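PDB 2EAB: alpha-fucosidase from Bifidobacterium bifidum, which probably releases alpha-1,2-linked L-fucose by hydrolysing its glycosidic bond, this chain being the family 95 catalytic part of a longer protein. Local coordinates for residues Leu582-Leu587 with Gly689-Ile694; Gly648-Trp653 with Ser681-Leu686. One frame throughout, in Å; residues are numbered along the deposited sequence.

Both contacts lie within the family 95 catalytic region, their centres 11 Å apart. Contact 1 ties helix 577-596 to residues 689-694; contact 2 joins two parts of the long connection between helices 632-639 and 697-711, and falls between the segments of contact 1 in sequence. They meet where 681-686 passes 689-694: I692 N lies 2.9 Å from G685 O and G689 N 3.0 Å from L684 O, both probable hydrogen bonds. Contact 1 holds D690, a calcium ligand with E520 in another structure of this protein, their side chains about 7 Å apart. No calcium is bound there here; a TRS molecule, probably from crystallisation, hydrogen-bonds to both. Contact 2 lies away from the known calcium sites.

Contact 1: residues Leu582-Leu587 with Gly689-Ile694; sequences LVWQML and GDLITI. With TRS (2-amino-2-hydroxymethyl-propane-1,3-diol), chain J.
Q585 and W584, neighbours on helix 577-596, hold the loop at 689-691 by polar and apolar contacts respectively. The helix belongs to the family 95 catalytic domain, consistent with the (alpha/alpha)6-barrel fold of such glycosidases. From CB the Q585 chain runs to CG, anti to the backbone N (chi1 -159°), and then bends, which carries the amide to D690. At its end OE1 accepts D690 N at 3.0 Å, with the donor above the carbonyl plane, and also lies 3.3 Å from G689 CA. The other branch, NE2, gives a hydrogen to D690 OD1 at 2.8 Å; the acceptor is in the amide plane but is itself met from above the carboxylate plane. The second N-H of NE2 makes a weak bond, 127° at the hydrogen, to O1 of a bound TRS molecule. With an alanine here, D690 N and OD1 would probably lose these mates, and the carboxylate of D690, a calcium ligand in another structure of this protein, would be held less firmly. W584 supplies the apolar half: L691 CD1 stands 3.6 Å from the centroid of its six-membered ring, only 1° off the normal, a CH-pi contact. At the edge of that ring, D690 OD1 comes within 3.3 Å of W584 CZ3. The second carboxylate oxygen, D690 OD2, accepts a hydrogen bond from the amine N of the TRS, also bonded to E520, D589 and N797, at 2.8 Å.

Contact 2: residues Gly648-Trp653 with Ser681-Leu686; sequences GQIKEW and SHLLGL. With EDO (1,2-ethanediol), chain D.
H682 lies against E652 and I650, and the dense part of the contact is built round its imidazole. CG of H682 sits between the backbone N and the carbonyl carbon (chi1 62°), which directs the ring toward 648-653. Over one face comes E652: its CB makes a CH-pi contact 4.0 Å from the ring centroid, and the extended chain beyond CG lays the carboxylate nearly parallel to the ring, 3° between the planes, with OE1 over its rim, 3.8 Å from H682 ND1. The opposite face is taken by CG of L683, the next residue. At the edge, near the ring plane, I650 O approaches H682 CD2 to 3.2 Å. Further along, I650 CG1 packs on L683 CD2 at 4.0 Å, extending the apolar part. Neither segment is a regular helix or strand; both belong to the long connection between helices 632-639 and 697-711 in the family 95 catalytic domain, so the contact folds this connection back on itself. Against this close packing stands a looser part of the contact, where no direct hydrogen bond crosses between the segments and two waters do the bridging. One is 2.9 Å from H682 NE2 and also gives a weak bond to I650 O. The second donates to E652 OE2 at 2.8 Å and accepts from S681 N at 3.0 Å. E652 has firmer partners beyond the contact, since OE1 forms a salt bridge with R710 and OE2 a hydrogen bond with S565. H682 ND1, by contrast, is buried without any polar partner in the model. S681 OG, which also hydrogen-bonds to P566 O, accepts a bond from O1 of a bound 1,2-ethanediol, probably carried over from crystallisation.

Contact 1: residues Leu582-Leu587 with Gly689-Ile694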
loop_
_atom_site.group_PDB
_atom_site.type_symbol
_atom_site.label_atom_id
_atom_site.label_comp_id
_atom_site.label_asym_id
_atom_site.label_seq_id
_atom_site.Cartn_x
_atom_site.Cartn_y
_atom_site.Cartn_z
ATOM N N LEU A 582 -9.949 12.540 -9.974
ATOM C CA LEU A 582 -9.837 11.092 -10.085
ATOM C C LEU A 582 -10.468 10.565 -11.372
ATOM O O LEU A 582 -9.896 9.700 -12.043
ATOM C CB LEU A 582 -10.454 10.402 -8.869
ATOM C CG LEU A 582 -9.649 10.548 -7.577
ATOM C CD1 LEU A 582 -10.414 9.944 -6.419
ATOM C CD2 LEU A 582 -8.265 9.919 -7.695
ATOM N N VAL A 583 -11.645 11.069 -11.725
ATOM C CA VAL A 583 -12.308 10.596 -12.943
ATOM C C VAL A 583 -11.536 11.046 -14.186
ATOM O O VAL A 583 -11.383 10.274 -15.138
ATOM C CB VAL A 583 -13.804 10.988 -12.979
ATOM C CG1 VAL A 583 -14.442 10.626 -14.324
ATOM C CG2 VAL A 583 -14.540 10.281 -11.848
ATOM N N TRP A 584 -11.029 12.276 -14.152
ATOM C CA TRP A 584 -10.175 12.781 -15.223
ATOM C C TRP A 584 -8.970 11.862 -15.420
ATOM O O TRP A 584 -8.649 11.488 -16.556
ATOM C CB TRP A 584 -9.736 14.209 -14.911
ATOM C CG TRP A 584 -8.908 14.864 -15.976
ATOM C CD1 TRP A 584 -9.355 15.645 -17.003
ATOM C CD2 TRP A 584 -7.482 14.811 -16.104
ATOM N NE1 TRP A 584 -8.295 16.077 -17.765
ATOM C CE2 TRP A 584 -7.134 15.585 -17.233
ATOM C CE3 TRP A 584 -6.463 14.194 -15.367
ATOM C CZ2 TRP A 584 -5.807 15.747 -17.650
ATOM C CZ3 TRP A 584 -5.145 14.355 -15.784
ATOM C CH2 TRP A 584 -4.830 15.134 -16.911
ATOM N N GLN A 585 -8.323 11.477 -14.320
ATOM C CA GLN A 585 -7.149 10.619 -14.412
ATOM C C GLN A 585 -7.494 9.245 -14.960
ATOM O O GLN A 585 -6.725 8.680 -15.748
ATOM C CB GLN A 585 -6.457 10.467 -13.060
ATOM C CG GLN A 585 -5.009 10.039 -13.199
ATOM C CD GLN A 585 -4.158 11.139 -13.799
ATOM O OE1 GLN A 585 -3.973 12.186 -13.190
ATOM N NE2 GLN A 585 -3.665 10.921 -15.017
ATOM N N MET A 586 -8.638 8.707 -14.538
ATOM C CA MET A 586 -9.070 7.400 -15.016
ATOM C C MET A 586 -9.304 7.419 -16.521
ATOM O O MET A 586 -8.862 6.522 -17.233
ATOM C CB MET A 586 -10.332 6.929 -14.298
ATOM C CG MET A 586 -10.767 5.547 -14.751
ATOM S SD MET A 586 -12.295 4.993 -14.009
ATOM C CE MET A 586 -13.470 6.190 -14.666
ATOM N N LEU A 587 -10.016 8.432 -17.001
ATOM C CA LEU A 587 -10.271 8.538 -18.436
ATOM C C LEU A 587 -8.969 8.726 -19.211
ATOM O O LEU A 587 -8.806 8.176 -20.300
ATOM C CB LEU A 587 -11.265 9.662 -18.736
ATOM C CG LEU A 587 -12.691 9.446 -18.215
ATOM C CD1 LEU A 587 -13.525 10.699 -18.414
ATOM C CD2 LEU A 587 -13.364 8.239 -18.876
ATOM N N GLY A 689 -1.443 11.880 -9.312
ATOM C CA GLY A 689 -1.813 12.162 -10.699
ATOM C C GLY A 689 -0.848 13.018 -11.496
ATOM O O GLY A 689 0.240 13.366 -11.027
ATOM N N ASP A 690 -1.248 13.334 -12.724
ATOM C CA ASP A 690 -0.447 14.200 -13.596
ATOM C C ASP A 690 -1.229 15.408 -14.086
ATOM O O ASP A 690 -0.898 16.006 -15.116
ATOM C CB ASP A 690 0.172 13.422 -14.772
ATOM C CG ASP A 690 -0.842 13.019 -15.831
ATOM O OD1 ASP A 690 -2.065 13.181 -15.618
ATOM O OD2 ASP A 690 -0.398 12.524 -16.895
ATOM N N LEU A 691 -2.257 15.762 -13.326
ATOM C CA LEU A 691 -3.074 16.924 -13.604
ATOM C C LEU A 691 -2.349 18.212 -13.214
ATOM O O LEU A 691 -2.514 19.250 -13.863
ATOM C CB LEU A 691 -4.377 16.772 -12.829
ATOM C CG LEU A 691 -5.531 17.745 -13.004
ATOM C CD1 LEU A 691 -5.912 17.935 -14.470
ATOM C CD2 LEU A 691 -6.701 17.206 -12.206
ATOM N N ILE A 692 -1.546 18.130 -12.157
ATOM C CA ILE A 692 -0.771 19.255 -11.653
ATOM C C ILE A 692 0.676 18.798 -11.592
ATOM O O ILE A 692 1.033 17.940 -10.781
ATOM C CB ILE A 692 -1.242 19.708 -10.246
ATOM C CG1 ILE A 692 -2.725 20.100 -10.258
ATOM C CG2 ILE A 692 -0.368 20.849 -9.734
ATOM C CD1 ILE A 692 -3.340 20.263 -8.865
ATOM N N THR A 693 1.504 19.354 -12.474
ATOM C CA THR A 693 2.901 18.958 -12.563
ATOM C C THR A 693 3.819 20.167 -12.645
ATOM O O THR A 693 3.376 21.296 -12.891
ATOM C CB THR A 693 3.184 18.099 -13.808
ATOM O OG1 THR A 693 3.176 18.938 -14.968
ATOM C CG2 THR A 693 2.166 16.964 -13.979
ATOM N N ILE A 694 5.104 19.898 -12.449
ATOM C CA ILE A 694 6.146 20.912 -12.518
ATOM C C ILE A 694 6.159 21.639 -13.877
ATOM O O ILE A 694 6.626 22.778 -13.970
ATOM C CB ILE A 694 7.530 20.285 -12.165
ATOM C CG1 ILE A 694 8.572 21.359 -11.829
ATOM C CG2 ILE A 694 8.013 19.320 -13.259
ATOM C CD1 ILE A 694 8.320 22.090 -10.521
HETATM C C TRS J . -0.712 9.130 -18.247
HETATM C C1 TRS J . -2.150 9.526 -18.559
HETATM C C2 TRS J . 0.188 9.698 -19.321
HETATM C C3 TRS J . -0.579 7.609 -18.210
HETATM N N TRS J . -0.326 9.694 -16.952
HETATM O O1 TRS J . -2.996 9.373 -17.411
HETATM O O2 TRS J . -0.002 9.359 -20.596
HETATM O O3 TRS J . 0.784 7.223 -17.993
#

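Contact 2: residues Gly648-Trp653 with Ser681-Leu686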
loop_
_atom_site.group_PDB
_atom_site.type_symbol
_atom_site.label_atom_id
_atom_site.label_comp_id
_atom_site.label_asym_id
_atom_site.label_seq_id
_atom_site.Cartn_x
_atom_site.Cartn_y
_atom_site.Cartn_z
ATOM N N GLY A 648 -5.337 32.333 -4.911
ATOM C CA GLY A 648 -4.283 31.648 -5.666
ATOM C C GLY A 648 -4.177 30.163 -5.348
ATOM O O GLY A 648 -3.139 29.548 -5.591
ATOM N N GLN A 649 -5.260 29.602 -4.811
ATOM C CA GLN A 649 -5.315 28.214 -4.360
ATOM C C GLN A 649 -5.994 27.316 -5.393
ATOM O O GLN A 649 -6.774 27.789 -6.213
ATOM C CB GLN A 649 -6.078 28.146 -3.027
ATOM C CG GLN A 649 -7.629 28.059 -3.126
ATOM C CD GLN A 649 -8.339 29.359 -3.521
ATOM O OE1 GLN A 649 -7.719 30.341 -3.939
ATOM N NE2 GLN A 649 -9.659 29.357 -3.383
ATOM N N ILE A 650 -5.707 26.015 -5.341
ATOM C CA ILE A 650 -6.524 25.037 -6.059
ATOM C C ILE A 650 -7.873 24.956 -5.344
ATOM O O ILE A 650 -7.920 24.645 -4.151
ATOM C CB ILE A 650 -5.873 23.630 -6.058
ATOM C CG1 ILE A 650 -4.472 23.653 -6.689
ATOM C CG2 ILE A 650 -6.788 22.607 -6.736
ATOM C CD1 ILE A 650 -4.433 23.869 -8.197
ATOM N N LYS A 651 -8.958 25.247 -6.053
ATOM C CA LYS A 651 -10.286 25.147 -5.442
ATOM C C LYS A 651 -10.590 23.706 -5.051
ATOM O O LYS A 651 -10.278 22.771 -5.797
ATOM C CB LYS A 651 -11.372 25.640 -6.393
ATOM C CG LYS A 651 -11.350 27.129 -6.671
ATOM C CD LYS A 651 -12.529 27.537 -7.532
ATOM C CE LYS A 651 -12.388 28.979 -7.995
ATOM N NZ LYS A 651 -13.584 29.442 -8.739
ATOM N N GLU A 652 -11.207 23.535 -3.885
ATOM C CA GLU A 652 -11.650 22.223 -3.427
ATOM C C GLU A 652 -13.091 21.951 -3.887
ATOM O O GLU A 652 -13.453 20.798 -4.155
ATOM C CB GLU A 652 -11.476 22.103 -1.906
ATOM C CG GLU A 652 -11.890 20.745 -1.334
ATOM C CD GLU A 652 -11.312 20.431 0.041
ATOM O OE1 GLU A 652 -10.629 21.287 0.645
ATOM O OE2 GLU A 652 -11.560 19.306 0.526
ATOM N N TRP A 653 -13.885 23.019 -4.003
ATOM C CA TRP A 653 -15.250 22.951 -4.526
ATOM C C TRP A 653 -15.421 23.961 -5.643
ATOM O O TRP A 653 -14.790 25.019 -5.630
ATOM C CB TRP A 653 -16.276 23.248 -3.432
ATOM C CG TRP A 653 -16.198 22.307 -2.282
ATOM C CD1 TRP A 653 -16.822 21.092 -2.166
ATOM C CD2 TRP A 653 -15.440 22.486 -1.087
ATOM N NE1 TRP A 653 -16.496 20.509 -0.964
ATOM C CE2 TRP A 653 -15.653 21.346 -0.279
ATOM C CE3 TRP A 653 -14.604 23.508 -0.609
ATOM C CZ2 TRP A 653 -15.054 21.196 0.973
ATOM C CZ3 TRP A 653 -14.016 23.360 0.633
ATOM C CH2 TRP A 653 -14.244 22.212 1.412
ATOM N N SER A 681 -8.005 16.374 -0.180
ATOM C CA SER A 681 -8.635 15.525 -1.188
ATOM C C SER A 681 -8.615 16.129 -2.586
ATOM O O SER A 681 -8.691 15.413 -3.577
ATOM C CB SER A 681 -10.067 15.187 -0.777
ATOM O OG SER A 681 -10.082 14.471 0.445
ATOM N N HIS A 682 -8.498 17.448 -2.650
ATOM C CA HIS A 682 -8.472 18.158 -3.922
ATOM C C HIS A 682 -7.086 18.234 -4.571
ATOM O O HIS A 682 -6.937 18.832 -5.645
ATOM C CB HIS A 682 -9.038 19.565 -3.735
ATOM C CG HIS A 682 -8.256 20.413 -2.782
ATOM N ND1 HIS A 682 -7.859 19.967 -1.539
ATOM C CD2 HIS A 682 -7.820 21.689 -2.884
ATOM C CE1 HIS A 682 -7.198 20.932 -0.925
ATOM N NE2 HIS A 682 -7.161 21.988 -1.720
ATOM N N LEU A 683 -6.082 17.625 -3.943
ATOM C CA LEU A 683 -4.726 17.668 -4.485
ATOM C C LEU A 683 -4.245 16.343 -5.075
ATOM O O LEU A 683 -3.065 16.191 -5.373
ATOM C CB LEU A 683 -3.736 18.203 -3.445
ATOM C CG LEU A 683 -3.990 19.639 -2.967
ATOM C CD1 LEU A 683 -2.926 20.047 -1.975
ATOM C CD2 LEU A 683 -4.061 20.637 -4.126
ATOM N N LEU A 684 -5.159 15.399 -5.291
ATOM C CA LEU A 684 -4.786 14.113 -5.875
ATOM C C LEU A 684 -4.268 14.229 -7.306
ATOM O O LEU A 684 -3.571 13.333 -7.787
ATOM C CB LEU A 684 -5.944 13.117 -5.784
ATOM C CG LEU A 684 -6.459 12.852 -4.368
ATOM C CD1 LEU A 684 -7.527 11.767 -4.402
ATOM C CD2 LEU A 684 -5.334 12.480 -3.397
ATOM N N GLY A 685 -4.599 15.332 -7.973
ATOM C CA GLY A 685 -4.061 15.622 -9.302
ATOM C C GLY A 685 -2.586 15.993 -9.303
ATOM O O GLY A 685 -1.912 15.877 -10.334
ATOM N N LEU A 686 -2.102 16.476 -8.154
ATOM C CA LEU A 686 -0.681 16.752 -7.911
ATOM C C LEU A 686 0.080 15.474 -7.549
ATOM O O LEU A 686 1.176 15.222 -8.063
ATOM C CB LEU A 686 -0.527 17.790 -6.793
ATOM C CG LEU A 686 0.878 17.953 -6.196
ATOM C CD1 LEU A 686 1.824 18.601 -7.186
ATOM C CD2 LEU A 686 0.830 18.761 -4.914
HETATM C C1 EDO D . -8.563 11.339 -0.095
HETATM O O1 EDO D . -8.350 12.376 0.987
HETATM C C2 EDO D . -9.965 10.684 0.228
HETATM O O2 EDO D . -9.834 9.876 1.486
HETATM O O HOH W 1 -6.533 24.749 -1.140
HETATM O O HOH W 2 -9.807 17.608 1.806
#